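PrgX (Enterococcus faecalis, PDB 2AWI) acts as the receptor for the peptide sex pheromone cCF10 and probably binds DNA as a repressor that regulates conjugation. Local coordinates at residues A[128-133]-A[161-166]; A[200-205]-A[244-249]. The protein carries 1 engineered substitution. All blocks are in the same frame, centred on the assembly; numbering follows the deposited sequence.

Interaction 1: A[128-133]-A[161-166]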
# COMPACT_ATOMS: atom_id res chain seq x y z
N PRO A 128 -51.44 2.64 -0.41
CA PRO A 128 -52.02 3.35 -1.55
C PRO A 128 -52.28 4.83 -1.30
O PRO A 128 -52.13 5.65 -2.20
CB PRO A 128 -53.30 2.57 -1.83
CG PRO A 128 -53.70 2.11 -0.46
CD PRO A 128 -52.39 1.62 0.10
N THR A 129 -52.65 5.17 -0.07
CA THR A 129 -52.92 6.56 0.28
C THR A 129 -51.70 7.44 0.04
O THR A 129 -51.82 8.61 -0.29
CB THR A 129 -53.35 6.72 1.76
OG1 THR A 129 -52.34 6.16 2.62
CG2 THR A 129 -54.67 6.01 2.01
N PHE A 130 -50.51 6.85 0.19
CA PHE A 130 -49.27 7.60 -0.01
C PHE A 130 -49.23 8.28 -1.37
O PHE A 130 -49.27 9.51 -1.45
CB PHE A 130 -48.06 6.67 0.14
CG PHE A 130 -46.74 7.37 -0.01
CD1 PHE A 130 -46.38 8.40 0.86
CD2 PHE A 130 -45.87 7.02 -1.04
CE1 PHE A 130 -45.16 9.06 0.73
CE2 PHE A 130 -44.64 7.68 -1.19
CZ PHE A 130 -44.29 8.71 -0.31
N ASN A 131 -49.14 7.49 -2.43
CA ASN A 131 -49.09 8.03 -3.79
C ASN A 131 -50.27 8.94 -4.10
O ASN A 131 -50.15 9.87 -4.90
CB ASN A 131 -49.04 6.90 -4.81
CG ASN A 131 -47.66 6.28 -4.94
OD1 ASN A 131 -47.42 5.45 -5.82
ND2 ASN A 131 -46.74 6.70 -4.08
N LYS A 132 -51.40 8.67 -3.47
CA LYS A 132 -52.60 9.47 -3.70
C LYS A 132 -52.57 10.85 -3.04
O LYS A 132 -53.32 11.74 -3.44
CB LYS A 132 -53.85 8.72 -3.22
CG LYS A 132 -54.55 7.85 -4.27
CD LYS A 132 -53.73 6.65 -4.72
CE LYS A 132 -52.79 7.00 -5.87
NZ LYS A 132 -53.54 7.39 -7.10
N THR A 133 -51.70 11.05 -2.05
CA THR A 133 -51.66 12.33 -1.36
C THR A 133 -50.30 13.01 -1.24
O THR A 133 -50.22 14.19 -0.90
CB THR A 133 -52.24 12.21 0.07
OG1 THR A 133 -51.34 11.45 0.88
CG2 THR A 133 -53.60 11.52 0.04
N ASN A 161 -35.78 8.89 0.85
CA ASN A 161 -35.84 7.48 1.21
C ASN A 161 -37.07 6.75 0.68
O ASN A 161 -37.07 5.52 0.56
CB ASN A 161 -35.80 7.35 2.73
CG ASN A 161 -35.34 5.98 3.19
OD1 ASN A 161 -34.18 5.62 3.02
ND2 ASN A 161 -36.26 5.21 3.76
N VAL A 162 -38.13 7.48 0.35
CA VAL A 162 -39.35 6.85 -0.15
C VAL A 162 -39.91 7.53 -1.39
O VAL A 162 -41.10 7.38 -1.70
CB VAL A 162 -40.44 6.85 0.95
CG1 VAL A 162 -39.95 6.11 2.18
CG2 VAL A 162 -40.81 8.28 1.31
N LEU A 163 -39.07 8.25 -2.12
CA LEU A 163 -39.54 8.95 -3.30
C LEU A 163 -38.43 9.04 -4.35
O LEU A 163 -37.25 9.14 -4.02
CB LEU A 163 -39.98 10.36 -2.91
CG LEU A 163 -41.35 10.89 -3.34
CD1 LEU A 163 -42.44 9.89 -2.98
CD2 LEU A 163 -41.61 12.23 -2.64
N PRO A 164 -38.80 8.99 -5.64
CA PRO A 164 -37.77 9.08 -6.68
C PRO A 164 -37.03 10.40 -6.47
O PRO A 164 -37.64 11.40 -6.11
CB PRO A 164 -38.59 9.08 -7.97
CG PRO A 164 -39.77 8.22 -7.61
CD PRO A 164 -40.13 8.73 -6.23
N TYR A 165 -35.72 10.39 -6.69
CA TYR A 165 -34.92 11.59 -6.49
C TYR A 165 -35.51 12.88 -7.05
O TYR A 165 -35.55 13.91 -6.37
CB TYR A 165 -33.52 11.38 -7.08
CG TYR A 165 -32.63 12.59 -6.91
CD1 TYR A 165 -32.12 12.94 -5.66
CD2 TYR A 165 -32.32 13.40 -8.00
CE1 TYR A 165 -31.33 14.07 -5.49
CE2 TYR A 165 -31.53 14.54 -7.84
CZ TYR A 165 -31.04 14.87 -6.59
OH TYR A 165 -30.27 16.00 -6.43
N GLU A 166 -35.99 12.84 -8.29
CA GLU A 166 -36.54 14.02 -8.94
C GLU A 166 -37.71 14.72 -8.25
O GLU A 166 -37.87 15.93 -8.38
CB GLU A 166 -36.91 13.70 -10.39
CG GLU A 166 -37.03 14.93 -11.27
CD GLU A 166 -35.71 15.70 -11.37
OE1 GLU A 166 -35.71 16.80 -11.99
OE2 GLU A 166 -34.69 15.22 -10.85
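The ring of Phe-130 is the flat group at this contact, and its nearest neighbours across the contact, the carbonyl O of Val-162 and CD1 of Leu-163, reach it obliquely, squarely over neither its face nor its rim. They gather round the far end of the ring in the all-helical, TPR-like region of PrgX, where the first turn of helix 128-142 meets the loop leading into helix 165-172. CE2 of Phe-130 lies 3.6 Å from Val-162 O, and its CZ comes within 3.5 Å of Leu-163 CD1, a snug fit between carbon atoms. With CG anti to the backbone N (chi1 -178°), the ring is carried from the helix toward the loop, bridging backbones whose closest CA atoms, those of Phe-130 and Val-162, are still 9.9 Å apart. A long, rigid aromatic suits such a span. Tyr-113 and Ile-117 of helix 107-122 also touch this ring, and Ile-117 and His-121 touch Val-162, so helix 107-122 backs the contact. Leu-163 bends its branched end toward the ring through a nearly eclipsed first torsion (chi1 -129°), and it also packs on Ile-134 and Leu-138, farther along the helix that bears Phe-130. Val-162, short and beta-branched, suits a place where its backbone carbonyl also meets the ring: its CG2 methyl stands 3.9 Å from Phe-130 CZ.

Interaction 2: A[200-205]-A[244-249]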
# COMPACT_ATOMS: atom_id res chain seq x y z
N ILE A 200 -27.03 9.27 -3.61
CA ILE A 200 -27.97 8.97 -4.67
C ILE A 200 -27.50 9.56 -6.00
O ILE A 200 -27.58 8.91 -7.04
CB ILE A 200 -29.36 9.53 -4.30
CG1 ILE A 200 -29.92 8.76 -3.10
CG2 ILE A 200 -30.29 9.44 -5.50
CD1 ILE A 200 -31.19 9.36 -2.48
N SER A 201 -26.98 10.78 -5.97
CA SER A 201 -26.51 11.44 -7.18
C SER A 201 -25.38 10.71 -7.88
O SER A 201 -25.34 10.65 -9.11
CB SER A 201 -26.09 12.86 -6.86
OG SER A 201 -27.21 13.59 -6.39
N ILE A 202 -24.45 10.17 -7.09
CA ILE A 202 -23.31 9.44 -7.62
C ILE A 202 -23.78 8.11 -8.20
O ILE A 202 -23.28 7.65 -9.22
CB ILE A 202 -22.24 9.17 -6.53
CG1 ILE A 202 -21.51 10.46 -6.17
CG2 ILE A 202 -21.23 8.14 -7.00
CD1 ILE A 202 -20.73 11.06 -7.32
N MSE A 203 -24.76 7.50 -7.53
CA MSE A 203 -25.29 6.22 -7.97
C MSE A 203 -26.04 6.32 -9.31
O MSE A 203 -26.15 5.33 -10.03
CB MSE A 203 -26.22 5.66 -6.88
CG MSE A 203 -26.30 4.14 -6.85
SE MSE A 203 -24.60 3.31 -6.42
CE MSE A 203 -24.18 2.58 -8.17
N ASN A 204 -26.54 7.50 -9.63
CA ASN A 204 -27.26 7.72 -10.89
C ASN A 204 -26.35 8.44 -11.87
O ASN A 204 -26.81 9.03 -12.85
CB ASN A 204 -28.51 8.58 -10.67
CG ASN A 204 -29.50 7.94 -9.73
OD1 ASN A 204 -29.58 6.71 -9.64
ND2 ASN A 204 -30.28 8.77 -9.04
N ARG A 205 -25.06 8.41 -11.59
CA ARG A 205 -24.05 9.06 -12.41
C ARG A 205 -24.44 10.48 -12.82
O ARG A 205 -23.96 11.00 -13.82
CB ARG A 205 -23.77 8.21 -13.66
CG ARG A 205 -22.40 8.48 -14.27
CD ARG A 205 -22.02 7.43 -15.30
NE ARG A 205 -20.58 7.35 -15.48
CZ ARG A 205 -19.82 8.32 -15.97
NH1 ARG A 205 -20.36 9.46 -16.35
NH2 ARG A 205 -18.51 8.15 -16.09
N GLN A 244 -14.65 12.56 -9.02
CA GLN A 244 -13.46 12.89 -9.81
C GLN A 244 -13.08 11.76 -10.76
O GLN A 244 -12.58 12.01 -11.85
CB GLN A 244 -12.28 13.19 -8.88
CG GLN A 244 -12.52 14.36 -7.93
CD GLN A 244 -11.37 14.57 -6.95
OE1 GLN A 244 -11.42 15.46 -6.10
NE2 GLN A 244 -10.34 13.73 -7.05
N PHE A 245 -13.32 10.52 -10.35
CA PHE A 245 -13.00 9.38 -11.18
C PHE A 245 -14.00 9.32 -12.33
O PHE A 245 -13.62 9.13 -13.50
CB PHE A 245 -13.09 8.09 -10.36
CG PHE A 245 -12.74 6.84 -11.14
CD1 PHE A 245 -11.44 6.62 -11.57
CD2 PHE A 245 -13.72 5.90 -11.44
CE1 PHE A 245 -11.11 5.47 -12.29
CE2 PHE A 245 -13.41 4.75 -12.16
CZ PHE A 245 -12.10 4.53 -12.59
N LEU A 246 -15.27 9.50 -12.00
CA LEU A 246 -16.33 9.46 -13.00
C LEU A 246 -16.16 10.56 -14.04
O LEU A 246 -16.55 10.38 -15.20
CB LEU A 246 -17.69 9.60 -12.32
CG LEU A 246 -18.12 8.51 -11.34
CD1 LEU A 246 -19.55 8.77 -10.91
CD2 LEU A 246 -18.00 7.13 -12.00
N THR A 247 -15.58 11.68 -13.64
CA THR A 247 -15.38 12.81 -14.55
C THR A 247 -14.20 12.63 -15.49
O THR A 247 -14.32 12.87 -16.70
CB THR A 247 -15.17 14.12 -13.76
OG1 THR A 247 -16.35 14.40 -12.98
CG2 THR A 247 -14.91 15.28 -14.72
N ASP A 248 -13.06 12.21 -14.94
CA ASP A 248 -11.86 12.00 -15.74
C ASP A 248 -11.07 10.80 -15.22
O ASP A 248 -9.98 10.97 -14.67
CB ASP A 248 -10.98 13.25 -15.71
CG ASP A 248 -11.01 13.97 -14.37
OD1 ASP A 248 -12.07 14.52 -14.02
OD2 ASP A 248 -9.98 13.98 -13.67
N LYS A 249 -11.61 9.60 -15.42
CA LYS A 249 -10.99 8.36 -14.97
C LYS A 249 -9.58 8.52 -14.40
O LYS A 249 -8.59 8.13 -15.01
CB LYS A 249 -10.99 7.33 -16.11
CG LYS A 249 -12.39 6.95 -16.58
CD LYS A 249 -13.28 6.62 -15.38
CE LYS A 249 -14.72 6.32 -15.80
NZ LYS A 249 -14.83 5.02 -16.53
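Arg-205 lays one face of its guanidinium over the CB of Leu-246, which sits off-centre toward the rim of the group, 4.1 Å from NH2. The same NH2 gives a weak hydrogen bond to the carbonyl O of Leu-246, 3.1 Å long and strongly bent (126° at the hydrogen). An arginine suits the spot because its side chain, extended from CG to NE, crosses to the neighbouring helix with an apolar shaft and still ends in several donors. Its stronger partner is Glu-287: NE forms a salt bridge with one carboxylate oxygen, while Lys-249 NZ takes the other. The carboxylate thus probably eases the proximity of the two cations, whose NH2 and NZ are 4.9 Å apart. Arg-205 is also the C-prime residue of a Schellman motif closing helix 184-203; its positive phi (46°) turns the chain, Asn-206 N reaches back to Ser-201 O, and Arg-205 N to Ile-202 O (3.1 Å). In this TPR-like helical array, the end of that helix packs beside the end of helix 230-248. Deeper in, branched aliphatics fill the interface: Ile-202 CG2 meets Leu-246 CD1 at 4.3 Å, and Ile-283 of helix 270-286 touches both residues. Lys-249 folds its aliphatic chain back over Phe-245, with CD 3.6 Å above the ring plane; Phe-245 packs in turn on Phe-289 of a second subunit.

Interactions 1 and 2 follow one another along the chain, with centres about 26 Å apart, and both lie in the C-terminal TPR-like region. Tyr-165, of segment 161-166, joins them: its CD1 lies 3.9 Å from Ile-200 CG2, and its OH packs 3.9 Å from Ser-201 OG, both on helix 184-203. That hydroxyl is hydrogen-bonded to Glu-209 and Tyr-213 of helix 207-220, which Ser-201 also touches. The two differ in setting: 128-133 with 161-166 joins mainly apolar side chains and touches no other chain of the assembly, whereas 244-249 in interaction 2 meets a second subunit.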